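Local coordinates for folylpolyglutamate synthase (FolC) (Helicobacter pylori, PDB 6K8C), which probably adds glutamate to dihydropteroate and to reduced folates in ATP-dependent ligase reactions that yield dihydrofolate and folylpolyglutamates, at residues 32-37 with 113-118; 352-355 with 360-363. One frame throughout, in Å; residues are numbered along the deposited sequence.

Contact 1 (32-37 with 113-118); sequences IQIYKD and HAFSSA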
ATOM      1  N   ILE A  32       9.212 -17.211 -12.079  1.00 36.21           N
ATOM      2  CA  ILE A  32       9.087 -18.599 -11.633  1.00 39.23           C
ATOM      3  C   ILE A  32      10.445 -19.282 -11.687  1.00 38.05           C
ATOM      4  O   ILE A  32      10.839 -20.002 -10.759  1.00 39.16           O
ATOM      5  CB  ILE A  32       8.040 -19.345 -12.480  1.00 41.07           C
ATOM      6  CG1 ILE A  32       6.637 -18.810 -12.194  1.00 42.34           C
ATOM      7  CG2 ILE A  32       8.096 -20.846 -12.200  1.00 45.79           C
ATOM      8  CD1 ILE A  32       5.652 -19.058 -13.316  1.00 48.29           C
ATOM      9  N   GLN A  33      11.199 -19.034 -12.759  1.00 43.96           N
ATOM     10  CA  GLN A  33      12.545 -19.583 -12.867  1.00 34.69           C
ATOM     11  C   GLN A  33      13.505 -18.889 -11.908  1.00 34.13           C
ATOM     12  O   GLN A  33      14.336 -19.550 -11.270  1.00 35.11           O
ATOM     13  CB  GLN A  33      13.032 -19.462 -14.312  1.00 47.39           C
ATOM     14  CG  GLN A  33      14.388 -20.075 -14.578  1.00 49.30           C
ATOM     15  CD  GLN A  33      14.887 -19.772 -15.979  1.00 51.50           C
ATOM     16  OE1 GLN A  33      14.173 -19.185 -16.794  1.00 47.51           O
ATOM     17  NE2 GLN A  33      16.122 -20.166 -16.265  1.00 53.30           N
ATOM     18  N   ILE A  34      13.411 -17.560 -11.791  1.00 30.90           N
ATOM     19  CA  ILE A  34      14.266 -16.836 -10.851  1.00 29.28           C
ATOM     20  C   ILE A  34      14.081 -17.389  -9.446  1.00 29.68           C
ATOM     21  O   ILE A  34      15.054 -17.673  -8.735  1.00 31.32           O
ATOM     22  CB  ILE A  34      13.969 -15.324 -10.891  1.00 37.58           C
ATOM     23  CG1 ILE A  34      14.500 -14.685 -12.175  1.00 36.52           C
ATOM     24  CG2 ILE A  34      14.589 -14.625  -9.675  1.00 29.87           C
ATOM     25  CD1 ILE A  34      13.963 -13.280 -12.409  1.00 32.14           C
ATOM     26  N   TYR A  35      12.822 -17.553  -9.028  1.00 32.50           N
ATOM     27  CA  TYR A  35      12.545 -17.954  -7.652  1.00 36.03           C
ATOM     28  C   TYR A  35      13.026 -19.374  -7.385  1.00 32.12           C
ATOM     29  O   TYR A  35      13.546 -19.666  -6.301  1.00 33.69           O
ATOM     30  CB  TYR A  35      11.047 -17.811  -7.346  1.00 32.80           C
ATOM     31  CG  TYR A  35      10.741 -18.017  -5.882  1.00 34.64           C
ATOM     32  CD1 TYR A  35      11.321 -17.203  -4.919  1.00 32.23           C
ATOM     33  CD2 TYR A  35       9.910 -19.046  -5.458  1.00 31.12           C
ATOM     34  CE1 TYR A  35      11.075 -17.398  -3.578  1.00 32.96           C
ATOM     35  CE2 TYR A  35       9.651 -19.244  -4.109  1.00 29.42           C
ATOM     36  CZ  TYR A  35      10.239 -18.414  -3.179  1.00 33.60           C
ATOM     37  OH  TYR A  35      10.000 -18.597  -1.838  1.00 38.15           O
ATOM     38  N   LYS A  36      12.869 -20.269  -8.363  1.00 31.94           N
ATOM     39  CA  LYS A  36      13.381 -21.629  -8.214  1.00 39.19           C
ATOM     40  C   LYS A  36      14.889 -21.620  -7.996  1.00 37.03           C
ATOM     41  O   LYS A  36      15.406 -22.326  -7.122  1.00 37.24           O
ATOM     42  CB  LYS A  36      13.013 -22.465  -9.441  1.00 42.51           C
ATOM     43  CG  LYS A  36      12.486 -23.858  -9.112  1.00 59.23           C
ATOM     44  CD  LYS A  36      11.000 -23.821  -8.749  1.00 78.65           C
ATOM     45  CE  LYS A  36      10.416 -25.225  -8.624  1.00 73.75           C
ATOM     46  NZ  LYS A  36       8.940 -25.240  -8.829  1.00 68.55           N
ATOM     47  N   ASP A  37      15.608 -20.805  -8.775  1.00 32.64           N
ATOM     48  CA  ASP A  37      17.049 -20.667  -8.579  1.00 36.76           C
ATOM     49  C   ASP A  37      17.369 -20.085  -7.212  1.00 37.34           C
ATOM     50  O   ASP A  37      18.332 -20.507  -6.560  1.00 33.98           O
ATOM     51  CB  ASP A  37      17.650 -19.784  -9.671  1.00 40.73           C
ATOM     52  CG  ASP A  37      17.655 -20.451 -11.024  1.00 49.88           C
ATOM     53  OD1 ASP A  37      17.168 -21.596 -11.130  1.00 42.74           O
ATOM     54  OD2 ASP A  37      18.152 -19.825 -11.984  1.00 45.41           O
ATOM     55  N   HIS A 113      24.506 -13.456  -7.892  1.00 36.03           N
ATOM     56  CA  HIS A 113      23.878 -14.558  -8.600  1.00 36.29           C
ATOM     57  C   HIS A 113      23.211 -14.065  -9.874  1.00 46.05           C
ATOM     58  O   HIS A 113      22.673 -12.953  -9.927  1.00 43.42           O
ATOM     59  CB  HIS A 113      22.854 -15.266  -7.712  1.00 46.97           C
ATOM     60  CG  HIS A 113      23.447 -15.846  -6.466  1.00 37.77           C
ATOM     61  ND1 HIS A 113      23.629 -17.201  -6.289  1.00 42.38           N
ATOM     62  CD2 HIS A 113      23.907 -15.254  -5.339  1.00 41.40           C
ATOM     63  CE1 HIS A 113      24.172 -17.418  -5.106  1.00 36.16           C
ATOM     64  NE2 HIS A 113      24.352 -16.253  -4.509  1.00 44.03           N
ATOM     65  N   ALA A 114      23.245 -14.918 -10.900  1.00 36.14           N
ATOM     66  CA  ALA A 114      22.718 -14.539 -12.207  1.00 37.92           C
ATOM     67  C   ALA A 114      21.232 -14.201 -12.140  1.00 44.22           C
ATOM     68  O   ALA A 114      20.773 -13.273 -12.820  1.00 37.21           O
ATOM     69  CB  ALA A 114      22.969 -15.661 -13.215  1.00 39.22           C
ATOM     70  N   PHE A 115      20.459 -14.936 -11.331  1.00 37.61           N
ATOM     71  CA  PHE A 115      19.021 -14.675 -11.285  1.00 36.93           C
ATOM     72  C   PHE A 115      18.720 -13.286 -10.735  1.00 32.12           C
ATOM     73  O   PHE A 115      17.673 -12.708 -11.049  1.00 34.06           O
ATOM     74  CB  PHE A 115      18.291 -15.757 -10.473  1.00 37.68           C
ATOM     75  CG  PHE A 115      18.768 -15.906  -9.051  1.00 35.96           C
ATOM     76  CD1 PHE A 115      18.372 -15.012  -8.069  1.00 36.99           C
ATOM     77  CD2 PHE A 115      19.582 -16.969  -8.691  1.00 38.76           C
ATOM     78  CE1 PHE A 115      18.800 -15.158  -6.761  1.00 42.30           C
ATOM     79  CE2 PHE A 115      20.009 -17.125  -7.385  1.00 41.46           C
ATOM     80  CZ  PHE A 115      19.621 -16.215  -6.419  1.00 41.27           C
ATOM     81  N   SER A 116      19.624 -12.731  -9.927  1.00 26.89           N
ATOM     82  CA  SER A 116      19.418 -11.381  -9.413  1.00 32.64           C
ATOM     83  C   SER A 116      19.551 -10.340 -10.516  1.00 39.85           C
ATOM     84  O   SER A 116      18.805  -9.354 -10.539  1.00 34.49           O
ATOM     85  CB  SER A 116      20.402 -11.099  -8.283  1.00 26.98           C
ATOM     86  OG  SER A 116      20.093 -11.892  -7.150  1.00 35.33           O
ATOM     87  N   SER A 117      20.495 -10.535 -11.438  1.00 33.42           N
ATOM     88  CA  SER A 117      20.618  -9.607 -12.557  1.00 33.22           C
ATOM     89  C   SER A 117      19.442  -9.725 -13.510  1.00 27.03           C
ATOM     90  O   SER A 117      19.069  -8.739 -14.157  1.00 35.99           O
ATOM     91  CB  SER A 117      21.931  -9.847 -13.306  1.00 42.54           C
ATOM     92  OG  SER A 117      23.040  -9.445 -12.527  1.00 40.56           O
ATOM     93  N   ALA A 118      18.842 -10.913 -13.610  1.00 30.63           N
ATOM     94  CA  ALA A 118      17.684 -11.092 -14.474  1.00 29.28           C
ATOM     95  C   ALA A 118      16.417 -10.470 -13.895  1.00 31.15           C
ATOM     96  O   ALA A 118      15.442 -10.288 -14.631  1.00 32.94           O
ATOM     97  CB  ALA A 118      17.454 -12.582 -14.738  1.00 32.49           C
TER
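With chi1 at 58°, F115 places CG between its own backbone N and carbonyl carbon, and this setting swings the ring across to D37, where F115 CD2 packs 3.6 Å from D37 CB. D37 takes part through its methylene and backbone rather than its carboxylate: F115 CE2 also approaches the main-chain O of D37, at 3.9 Å. I34 packs round the carbonyl O of F115, with I34 CG2 3.9 Å from F115 O. The same CG2, anti to the backbone N, touches F115 CB at 4.0 Å, while the other branch runs on so that I34 CD1 comes 4.0 Å from A118 O. The two segments, on helices 28-41 and 114-118, run roughly antiparallel (151°), the segment axes approaching to 9.4 Å, with I34 level with F115. H113, at the N-cap position of the short helix, lays its CB over one face of the F115 ring, toward the rim. F38 and A41 of helix 28-41 and L127 of helix 121-132 add further apolar packing around the phenyl group; I34 also touches L127. No hydrogen bond or salt bridge crosses between the segments, so they are held together here by van der Waals packing, with the buried I34 and F115 contributing most of the interface.

Contact 2 (352-355 with 360-363); sequences GILE and EYAL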
ATOM      1  N   GLY A 352     -11.454  22.840 -15.009  1.00 42.05           N
ATOM      2  CA  GLY A 352     -12.892  23.040 -15.079  1.00 40.97           C
ATOM      3  C   GLY A 352     -13.614  22.570 -13.834  1.00 44.16           C
ATOM      4  O   GLY A 352     -14.621  23.164 -13.435  1.00 45.14           O
ATOM      5  N   ILE A 353     -13.121  21.497 -13.212  1.00 45.74           N
ATOM      6  CA  ILE A 353     -13.693  21.049 -11.946  1.00 41.68           C
ATOM      7  C   ILE A 353     -13.475  22.101 -10.871  1.00 38.29           C
ATOM      8  O   ILE A 353     -14.391  22.436 -10.108  1.00 35.88           O
ATOM      9  CB  ILE A 353     -13.090  19.691 -11.543  1.00 36.86           C
ATOM     10  CG1 ILE A 353     -13.493  18.614 -12.552  1.00 43.63           C
ATOM     11  CG2 ILE A 353     -13.517  19.309 -10.126  1.00 35.57           C
ATOM     12  CD1 ILE A 353     -12.692  17.337 -12.437  1.00 38.46           C
ATOM     13  N   LEU A 354     -12.259  22.648 -10.804  1.00 35.68           N
ATOM     14  CA  LEU A 354     -11.959  23.666  -9.807  1.00 35.29           C
ATOM     15  C   LEU A 354     -12.789  24.919 -10.038  1.00 36.75           C
ATOM     16  O   LEU A 354     -13.200  25.586  -9.083  1.00 33.60           O
ATOM     17  CB  LEU A 354     -10.461  23.984  -9.828  1.00 32.69           C
ATOM     18  CG  LEU A 354      -9.592  22.788  -9.434  1.00 32.73           C
ATOM     19  CD1 LEU A 354      -8.174  22.934  -9.957  1.00 38.09           C
ATOM     20  CD2 LEU A 354      -9.592  22.615  -7.919  1.00 37.08           C
ATOM     21  N   GLU A 355     -13.054  25.250 -11.304  1.00 36.79           N
ATOM     22  CA  GLU A 355     -13.892  26.409 -11.592  1.00 41.87           C
ATOM     23  C   GLU A 355     -15.346  26.146 -11.212  1.00 32.63           C
ATOM     24  O   GLU A 355     -16.007  27.018 -10.639  1.00 34.32           O
ATOM     25  CB  GLU A 355     -13.763  26.795 -13.066  1.00 49.64           C
ATOM     26  CG  GLU A 355     -12.543  27.666 -13.354  1.00 46.45           C
ATOM     27  CD  GLU A 355     -12.072  27.575 -14.795  1.00 63.41           C
ATOM     28  OE1 GLU A 355     -12.899  27.270 -15.679  1.00 61.39           O
ATOM     29  OE2 GLU A 355     -10.868  27.809 -15.045  1.00 58.21           O
ATOM     30  N   GLU A 360      -9.997  28.914  -6.212  1.00 35.97           N
ATOM     31  CA  GLU A 360      -8.862  29.547  -6.870  1.00 44.11           C
ATOM     32  C   GLU A 360      -7.763  28.520  -7.093  1.00 47.27           C
ATOM     33  O   GLU A 360      -7.561  27.611  -6.283  1.00 43.03           O
ATOM     34  CB  GLU A 360      -8.315  30.706  -6.034  1.00 46.32           C
ATOM     35  CG  GLU A 360      -9.364  31.550  -5.343  1.00 56.63           C
ATOM     36  CD  GLU A 360     -10.019  32.541  -6.280  1.00 76.54           C
ATOM     37  OE1 GLU A 360      -9.489  32.745  -7.393  1.00 70.90           O
ATOM     38  OE2 GLU A 360     -11.060  33.119  -5.902  1.00 81.74           O
ATOM     39  N   TYR A 361      -7.044  28.662  -8.200  1.00 38.07           N
ATOM     40  CA  TYR A 361      -5.979  27.715  -8.485  1.00 42.24           C
ATOM     41  C   TYR A 361      -4.864  28.389  -9.269  1.00 47.33           C
ATOM     42  O   TYR A 361      -5.009  29.501  -9.782  1.00 43.82           O
ATOM     43  CB  TYR A 361      -6.503  26.491  -9.241  1.00 37.10           C
ATOM     44  CG  TYR A 361      -7.049  26.801 -10.613  1.00 44.50           C
ATOM     45  CD1 TYR A 361      -6.211  26.864 -11.720  1.00 42.86           C
ATOM     46  CD2 TYR A 361      -8.405  27.023 -10.803  1.00 43.23           C
ATOM     47  CE1 TYR A 361      -6.708  27.151 -12.975  1.00 51.03           C
ATOM     48  CE2 TYR A 361      -8.911  27.307 -12.055  1.00 50.53           C
ATOM     49  CZ  TYR A 361      -8.060  27.368 -13.139  1.00 51.70           C
ATOM     50  OH  TYR A 361      -8.565  27.651 -14.387  1.00 51.46           O
ATOM     51  N   ALA A 362      -3.745  27.681  -9.345  1.00 41.40           N
ATOM     52  CA  ALA A 362      -2.571  28.038 -10.132  1.00 49.75           C
ATOM     53  C   ALA A 362      -1.707  26.785 -10.197  1.00 48.75           C
ATOM     54  O   ALA A 362      -2.020  25.767  -9.571  1.00 41.21           O
ATOM     55  CB  ALA A 362      -1.813  29.224  -9.529  1.00 46.50           C
ATOM     56  N   LEU A 363      -0.621  26.857 -10.960  1.00 43.43           N
ATOM     57  CA  LEU A 363       0.327  25.755 -10.993  1.00 45.90           C
ATOM     58  C   LEU A 363       1.250  25.821  -9.781  1.00 43.08           C
ATOM     59  O   LEU A 363       1.608  26.902  -9.307  1.00 46.62           O
ATOM     60  CB  LEU A 363       1.157  25.781 -12.280  1.00 51.41           C
ATOM     61  CG  LEU A 363       0.428  25.675 -13.622  1.00 60.96           C
ATOM     62  CD1 LEU A 363       1.417  25.319 -14.726  1.00 56.05           C
ATOM     63  CD2 LEU A 363      -0.706  24.665 -13.567  1.00 44.75           C
TER
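The beta-alpha-beta unit formed by strand 331-336, helix 347-357 and strand 361-363 closes here, where the last turns of the helix pack against the strand that follows it. This unit belongs to the glutamate ligase domain of the Mur ligase type. Y361 carries the strand side of the contact: its CB points toward the helix, and chi1 of 64° sets the ring where two successive helical residues meet it. L354 CB lies 3.8 Å from Y361 CD2, and L354 CD1 approaches the start of the same side chain, 4.0 Å from Y361 CB. Farther out, E355 reaches along the ring edge with its chain extended beyond CG (chi2 156°). Its CG lies in the ring plane, 3.9 Å from Y361 CE2, and its carboxylate is turned 27° from the ring. Y361 OH donates a hydrogen bond to E355 OE2; the modelled separation of 2.4 Å is very short, and its exact length is doubtful. Apolar packing near the strand thus gives way to a polar link at the phenol end, on the exposed E355. Deeper in, the buried L354 reaches V334 and I336 of strand 331-336 and L324 of helix 320-327. Y361 also touches I336, while backbone hydrogen bonds pair E360 and A362 with V334, and A362 with I336, joining strand 361-363, an outermost strand of the six-stranded sheet, to strand 331-336.

Contacts 1 and 2 hold different elements on opposite sides of the chain's centre, their own centres about 49 Å apart. Each is partly buried and built round one aromatic residue, but the settings differ. Contact 1 joins two helices distant in sequence, and segment 113-118 belongs to the Mur ligase middle-domain region. Contact 2 is local, linking a helix to the next strand across a four-residue connection within the glutamate ligase domain, at the edge of its sheet. Chemistry follows place: the phenyl ring of contact 1 is buried and meets aliphatic side-chain and main-chain atoms, whereas the partly exposed tyrosine of contact 2 combines leucine packing with a very short hydrogen bond, of doubtful length, to a surface glutamate.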